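Local coordinates for protein ribonuclease (Nicotiana glutinosa, PDB 1IYB) that probably cleaves RNA as a ribonuclease of the T2 family and holds the guanine of guanosine-5'-monophosphate in a base-binding pocket, at residues G19-T24 against Q173-Y178; G140-L145 against S202-T207. One frame throughout, in Å; residues are numbered along the deposited sequence.

Contact 1: residues G19-T24 against Q173-Y178. With 5GP (guanosine-5'-monophosphate), chain C.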
loop_
_atom_site.group_PDB
_atom_site.type_symbol
_atom_site.label_atom_id
_atom_site.label_comp_id
_atom_site.label_asym_id
_atom_site.label_seq_id
_atom_site.Cartn_x
_atom_site.Cartn_y
_atom_site.Cartn_z
ATOM N N GLY A 19 -22.200 -11.263 5.942
ATOM C CA GLY A 19 -22.624 -12.410 5.155
ATOM C C GLY A 19 -21.793 -12.627 3.901
ATOM O O GLY A 19 -21.695 -13.748 3.401
ATOM N N SER A 20 -21.188 -11.557 3.388
ATOM C CA SER A 20 -20.370 -11.643 2.183
ATOM C C SER A 20 -18.889 -11.832 2.486
ATOM O O SER A 20 -18.110 -12.234 1.622
ATOM C CB SER A 20 -20.567 -10.392 1.326
ATOM O OG SER A 20 -21.870 -10.381 0.768
ATOM N N TYR A 21 -18.488 -11.519 3.711
ATOM C CA TYR A 21 -17.095 -11.703 4.087
ATOM C C TYR A 21 -16.901 -13.160 4.493
ATOM O O TYR A 21 -15.813 -13.719 4.352
ATOM C CB TYR A 21 -16.731 -10.809 5.277
ATOM C CG TYR A 21 -15.260 -10.850 5.641
ATOM C CD1 TYR A 21 -14.352 -9.979 5.046
ATOM C CD2 TYR A 21 -14.775 -11.770 6.571
ATOM C CE1 TYR A 21 -12.996 -10.018 5.366
ATOM C CE2 TYR A 21 -13.417 -11.820 6.899
ATOM C CZ TYR A 21 -12.539 -10.939 6.293
ATOM O OH TYR A 21 -11.205 -10.959 6.626
ATOM N N CYS A 22 -17.976 -13.773 4.975
ATOM C CA CYS A 22 -17.933 -15.145 5.471
ATOM C C CYS A 22 -18.393 -16.298 4.584
ATOM O O CYS A 22 -18.379 -17.446 5.029
ATOM C CB CYS A 22 -18.713 -15.217 6.780
ATOM S SG CYS A 22 -17.867 -14.483 8.213
ATOM N N ASP A 23 -18.794 -16.023 3.347
ATOM C CA ASP A 23 -19.258 -17.104 2.482
ATOM C C ASP A 23 -18.391 -17.331 1.247
ATOM O O ASP A 23 -18.873 -17.831 0.228
ATOM C CB ASP A 23 -20.707 -16.843 2.062
ATOM C CG ASP A 23 -20.840 -15.640 1.155
ATOM O OD1 ASP A 23 -19.860 -14.877 1.045
ATOM O OD2 ASP A 23 -21.923 -15.454 0.561
ATOM N N THR A 24 -17.115 -16.973 1.336
ATOM C CA THR A 24 -16.203 -17.161 0.215
ATOM C C THR A 24 -15.411 -18.447 0.428
ATOM O O THR A 24 -15.671 -19.195 1.372
ATOM C CB THR A 24 -15.207 -15.993 0.086
ATOM O OG1 THR A 24 -14.253 -16.056 1.153
ATOM C CG2 THR A 24 -15.940 -14.659 0.143
ATOM N N GLN A 173 -21.855 -10.729 -5.157
ATOM C CA GLN A 173 -22.649 -10.325 -4.007
ATOM C C GLN A 173 -22.275 -8.970 -3.414
ATOM O O GLN A 173 -21.136 -8.512 -3.539
ATOM C CB GLN A 173 -22.526 -11.393 -2.920
ATOM C CG GLN A 173 -21.086 -11.644 -2.511
ATOM C CD GLN A 173 -20.932 -12.758 -1.493
ATOM O OE1 GLN A 173 -19.848 -12.958 -0.946
ATOM N NE2 GLN A 173 -22.008 -13.493 -1.240
ATOM N N LEU A 174 -23.253 -8.344 -2.768
ATOM C CA LEU A 174 -23.064 -7.049 -2.115
ATOM C C LEU A 174 -22.074 -7.257 -0.973
ATOM O O LEU A 174 -22.375 -7.960 -0.010
ATOM C CB LEU A 174 -24.398 -6.550 -1.557
ATOM C CG LEU A 174 -24.405 -5.228 -0.786
ATOM C CD1 LEU A 174 -23.910 -4.111 -1.684
ATOM C CD2 LEU A 174 -25.810 -4.933 -0.285
ATOM N N TYR A 175 -20.907 -6.630 -1.073
ATOM C CA TYR A 175 -19.868 -6.793 -0.062
ATOM C C TYR A 175 -19.612 -5.556 0.806
ATOM O O TYR A 175 -19.727 -5.623 2.029
ATOM C CB TYR A 175 -18.591 -7.259 -0.767
ATOM C CG TYR A 175 -17.366 -7.378 0.102
ATOM C CD1 TYR A 175 -17.438 -7.925 1.382
ATOM C CD2 TYR A 175 -16.121 -6.969 -0.371
ATOM C CE1 TYR A 175 -16.296 -8.061 2.167
ATOM C CE2 TYR A 175 -14.979 -7.102 0.403
ATOM C CZ TYR A 175 -15.074 -7.648 1.670
ATOM O OH TYR A 175 -13.941 -7.777 2.440
ATOM N N GLN A 176 -19.258 -4.431 0.194
ATOM C CA GLN A 176 -19.012 -3.220 0.974
ATOM C C GLN A 176 -19.715 -2.014 0.370
ATOM O O GLN A 176 -19.966 -1.964 -0.836
ATOM C CB GLN A 176 -17.509 -2.930 1.079
ATOM C CG GLN A 176 -16.685 -4.098 1.600
ATOM C CD GLN A 176 -15.323 -3.671 2.101
ATOM O OE1 GLN A 176 -15.145 -3.412 3.288
ATOM N NE2 GLN A 176 -14.355 -3.584 1.196
ATOM N N ILE A 177 -20.035 -1.046 1.221
ATOM C CA ILE A 177 -20.705 0.171 0.791
ATOM C C ILE A 177 -19.894 1.371 1.262
ATOM O O ILE A 177 -19.535 1.467 2.437
ATOM C CB ILE A 177 -22.143 0.225 1.344
ATOM C CG1 ILE A 177 -22.963 -0.896 0.698
ATOM C CG2 ILE A 177 -22.779 1.591 1.068
ATOM C CD1 ILE A 177 -24.411 -0.945 1.129
ATOM N N TYR A 178 -19.599 2.265 0.320
ATOM C CA TYR A 178 -18.801 3.466 0.562
ATOM C C TYR A 178 -19.642 4.742 0.562
ATOM O O TYR A 178 -20.453 4.961 -0.340
ATOM C CB TYR A 178 -17.734 3.613 -0.534
ATOM C CG TYR A 178 -16.682 2.524 -0.616
ATOM C CD1 TYR A 178 -17.034 1.177 -0.730
ATOM C CD2 TYR A 178 -15.328 2.852 -0.641
ATOM C CE1 TYR A 178 -16.057 0.187 -0.871
ATOM C CE2 TYR A 178 -14.346 1.873 -0.783
ATOM C CZ TYR A 178 -14.716 0.546 -0.897
ATOM O OH TYR A 178 -13.741 -0.416 -1.044
HETATM P P 5GP C . -7.795 -1.881 4.513
HETATM O O1P 5GP C . -6.811 -1.153 3.706
HETATM O O2P 5GP C . -8.374 -1.025 5.622
HETATM O O3P 5GP C . -8.931 -2.461 3.601
HETATM O "O5'" 5GP C . -7.169 -3.209 5.239
HETATM C "C5'" 5GP C . -8.026 -4.175 5.952
HETATM C "C4'" 5GP C . -7.263 -5.367 6.579
HETATM O "O4'" 5GP C . -7.824 -5.547 7.955
HETATM C "C3'" 5GP C . -7.403 -6.760 5.971
HETATM O "O3'" 5GP C . -6.501 -7.015 4.905
HETATM C "C2'" 5GP C . -7.157 -7.720 7.140
HETATM O "O2'" 5GP C . -5.755 -8.018 7.317
HETATM C "C1'" 5GP C . -7.749 -6.966 8.320
HETATM N N9 5GP C . -9.032 -7.440 8.929
HETATM C C8 5GP C . -9.275 -7.937 10.190
HETATM N N7 5GP C . -10.540 -8.174 10.471
HETATM C C5 5GP C . -11.182 -7.796 9.275
HETATM C C6 5GP C . -12.582 -7.825 8.963
HETATM O O6 5GP C . -13.511 -8.188 9.675
HETATM N N1 5GP C . -12.832 -7.357 7.635
HETATM C C2 5GP C . -11.836 -6.927 6.760
HETATM N N2 5GP C . -12.297 -6.529 5.556
HETATM N N3 5GP C . -10.522 -6.897 7.051
HETATM C C4 5GP C . -10.269 -7.348 8.327
#

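Contact 2: residues G140-L145 against S202-T207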
loop_
_atom_site.group_PDB
_atom_site.type_symbol
_atom_site.label_atom_id
_atom_site.label_comp_id
_atom_site.label_asym_id
_atom_site.label_seq_id
_atom_site.Cartn_x
_atom_site.Cartn_y
_atom_site.Cartn_z
ATOM N N GLY A 140 -30.490 -13.855 0.752
ATOM C CA GLY A 140 -29.928 -14.653 -0.321
ATOM C C GLY A 140 -30.514 -14.317 -1.680
ATOM O O GLY A 140 -30.126 -14.901 -2.690
ATOM N N GLY A 141 -31.450 -13.372 -1.710
ATOM C CA GLY A 141 -32.064 -12.983 -2.966
ATOM C C GLY A 141 -31.164 -12.083 -3.791
ATOM O O GLY A 141 -30.112 -11.638 -3.317
ATOM N N PHE A 142 -31.561 -11.822 -5.032
ATOM C CA PHE A 142 -30.785 -10.957 -5.910
ATOM C C PHE A 142 -31.489 -9.628 -6.127
ATOM O O PHE A 142 -32.714 -9.570 -6.260
ATOM C CB PHE A 142 -30.521 -11.645 -7.252
ATOM C CG PHE A 142 -29.505 -12.746 -7.170
ATOM C CD1 PHE A 142 -29.790 -13.926 -6.489
ATOM C CD2 PHE A 142 -28.248 -12.591 -7.746
ATOM C CE1 PHE A 142 -28.836 -14.935 -6.381
ATOM C CE2 PHE A 142 -27.289 -13.594 -7.645
ATOM C CZ PHE A 142 -27.583 -14.770 -6.961
ATOM N N TYR A 143 -30.704 -8.558 -6.149
ATOM C CA TYR A 143 -31.234 -7.216 -6.325
ATOM C C TYR A 143 -30.400 -6.461 -7.343
ATOM O O TYR A 143 -29.217 -6.748 -7.520
ATOM C CB TYR A 143 -31.217 -6.469 -4.987
ATOM C CG TYR A 143 -31.928 -7.205 -3.875
ATOM C CD1 TYR A 143 -31.282 -8.203 -3.142
ATOM C CD2 TYR A 143 -33.265 -6.941 -3.590
ATOM C CE1 TYR A 143 -31.955 -8.922 -2.151
ATOM C CE2 TYR A 143 -33.945 -7.652 -2.604
ATOM C CZ TYR A 143 -33.288 -8.638 -1.890
ATOM O OH TYR A 143 -33.965 -9.342 -0.921
ATOM N N SER A 144 -31.012 -5.492 -8.014
ATOM C CA SER A 144 -30.279 -4.721 -9.001
ATOM C C SER A 144 -29.352 -3.761 -8.277
ATOM O O SER A 144 -29.674 -3.260 -7.199
ATOM C CB SER A 144 -31.231 -3.933 -9.910
ATOM O OG SER A 144 -31.879 -2.891 -9.208
ATOM N N LEU A 145 -28.195 -3.516 -8.876
ATOM C CA LEU A 145 -27.218 -2.609 -8.300
ATOM C C LEU A 145 -27.841 -1.227 -8.111
ATOM O O LEU A 145 -27.668 -0.584 -7.072
ATOM C CB LEU A 145 -26.001 -2.523 -9.221
ATOM C CG LEU A 145 -24.882 -1.561 -8.839
ATOM C CD1 LEU A 145 -24.307 -1.939 -7.484
ATOM C CD2 LEU A 145 -23.806 -1.609 -9.917
ATOM N N SER A 202 -27.070 -7.317 -11.424
ATOM C CA SER A 202 -27.869 -7.841 -10.321
ATOM C C SER A 202 -26.925 -8.608 -9.401
ATOM O O SER A 202 -26.094 -9.393 -9.870
ATOM C CB SER A 202 -28.969 -8.774 -10.837
ATOM O OG SER A 202 -28.420 -9.939 -11.423
ATOM N N ILE A 203 -27.051 -8.379 -8.098
ATOM C CA ILE A 203 -26.184 -9.033 -7.124
ATOM C C ILE A 203 -26.925 -9.631 -5.936
ATOM O O ILE A 203 -28.005 -9.173 -5.563
ATOM C CB ILE A 203 -25.123 -8.049 -6.585
ATOM C CG1 ILE A 203 -25.810 -6.854 -5.919
ATOM C CG2 ILE A 203 -24.217 -7.591 -7.720
ATOM C CD1 ILE A 203 -24.846 -5.818 -5.345
ATOM N N GLU A 204 -26.323 -10.654 -5.338
ATOM C CA GLU A 204 -26.911 -11.327 -4.187
ATOM C C GLU A 204 -26.630 -10.587 -2.883
ATOM O O GLU A 204 -25.586 -9.959 -2.726
ATOM C CB GLU A 204 -26.360 -12.754 -4.070
ATOM C CG GLU A 204 -26.707 -13.426 -2.746
ATOM C CD GLU A 204 -25.943 -14.715 -2.506
ATOM O OE1 GLU A 204 -24.702 -14.724 -2.677
ATOM O OE2 GLU A 204 -26.583 -15.719 -2.131
ATOM N N PHE A 205 -27.580 -10.663 -1.957
ATOM C CA PHE A 205 -27.453 -10.054 -0.635
ATOM C C PHE A 205 -27.624 -11.276 0.271
ATOM O O PHE A 205 -28.723 -11.561 0.751
ATOM C CB PHE A 205 -28.578 -9.031 -0.414
ATOM C CG PHE A 205 -28.388 -8.144 0.801
ATOM C CD1 PHE A 205 -27.200 -8.157 1.530
ATOM C CD2 PHE A 205 -29.402 -7.278 1.198
ATOM C CE1 PHE A 205 -27.031 -7.319 2.639
ATOM C CE2 PHE A 205 -29.246 -6.436 2.303
ATOM C CZ PHE A 205 -28.056 -6.459 3.024
ATOM N N PRO A 206 -26.529 -12.018 0.505
ATOM C CA PRO A 206 -26.529 -13.228 1.334
ATOM C C PRO A 206 -26.927 -13.071 2.791
ATOM O O PRO A 206 -26.658 -12.054 3.423
ATOM C CB PRO A 206 -25.101 -13.746 1.184
ATOM C CG PRO A 206 -24.314 -12.492 1.078
ATOM C CD PRO A 206 -25.151 -11.660 0.118
ATOM N N THR A 207 -27.579 -14.099 3.318
ATOM C CA THR A 207 -27.996 -14.095 4.710
ATOM C C THR A 207 -26.733 -14.264 5.546
ATOM O O THR A 207 -25.710 -14.726 5.043
ATOM C CB THR A 207 -28.915 -15.289 5.022
ATOM O OG1 THR A 207 -28.168 -16.505 4.884
ATOM C CG2 THR A 207 -30.092 -15.325 4.065
HETATM O O HOH W 1 -28.812 -17.212 -1.806
#

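Contact 1: residues G19-T24 against Q173-Y178
The carboxylate of D23 and the amide of Q173 approach from opposite directions and lie almost in one plane, the two flat groups only 7° apart. NE2 of Q173 gives a nearly straight bond of 2.7 Å to OD2 of D23, on that oxygen's syn lone pair and within the amide plane. Beside it, OD1 of D23 lies 2.8 Å from OE1 of Q173, close for two oxygens. The glutamine reaches this point because its chain runs extended beyond CG (chi2 -177°), passing the side chain of S20 on the way. OE1 of Q173 also accepts a hydrogen bond from ND2 of N165, a further bond that helps fix how the amide is turned.

S20 shows the other style of contact, side chain to backbone. Its OG donates to O of L174 over 2.6 Å, approaching from above the carbonyl plane and joining helix 18-21 to strand 172-182. One residue along each segment, Y21 and Y175 lie side by side and point the same way, with OH of Y175 3.4 Å from CD1 at the edge of the Y21 ring. With CG of Y21 anti to the backbone N (chi1 -175°), one ring face is turned to the guanine, and CE1 comes within 3.5 Å of N1 of guanosine-5'-monophosphate. Strand 172-182 carries a classic beta bulge here, Y175 and Q176 both facing E163. The chemistry thus implies a division of labour: S20 ties the helix to the strand, D23 ties the following loop, and the tyrosines line the guanine pocket.

Contact 2: residues G140-L145 against S202-T207
E204 packs its aliphatic part against the ring of F142 across a short antiparallel pairing of strands 142-144 and 202-204. Its CB sits over one face of that ring, offset toward the rim and 3.8 Å from the centroid, a CH-pi contact. CG, anti to the backbone N (chi1 168°), runs on past O of G140 at 3.7 Å and keeps close to O of G141. At the tip the carboxylate divides its work: OE2 takes a hydrogen bond of 2.7 Å from a water that also donates to O of G140, while OE1 turns to Q173, which gives it a weak hydrogen bond.

On the other face of the two strands, Y143 lays its CE1 3.8 Å from CB of F205, and its OH is bonded to D139 and to the backbone N of H137. Between the faces, Y143 and I203 exchange a reciprocal pair of backbone bonds, each 2.8 Å long. F205 N bonds to O of G141, and G140 N reaches O of F205 at 2.9 Å. F142 with E204 and S144 with S202 form the non-hydrogen-bonded pairs flanking Y143 and I203, the alternation expected of a two-stranded antiparallel beta-sheet, kept over 142-144 and 202-204.

Overall arrangement
Contact 1 lies nearer the middle of the molecule, its centre about 11 Å from that of the chain, whereas contact 2 is at about 19 Å and includes several exposed residues. They share no segment, yet they touch: N of L174 and O of E204 are 2.8 Å apart, a probable backbone bond, and P206 packs on S20 and Q173. Their chemistry differs accordingly. The helix and its following loop against the strand in contact 1 depend on side-chain polar groups and on tyrosines beside the nucleotide; strand against strand in contact 2 depends on backbone bonds, with a water bridge near its partly exposed end. Contact 1 thus adjoins the ligand, and contact 2 joins the C-terminal region to residues 140-145.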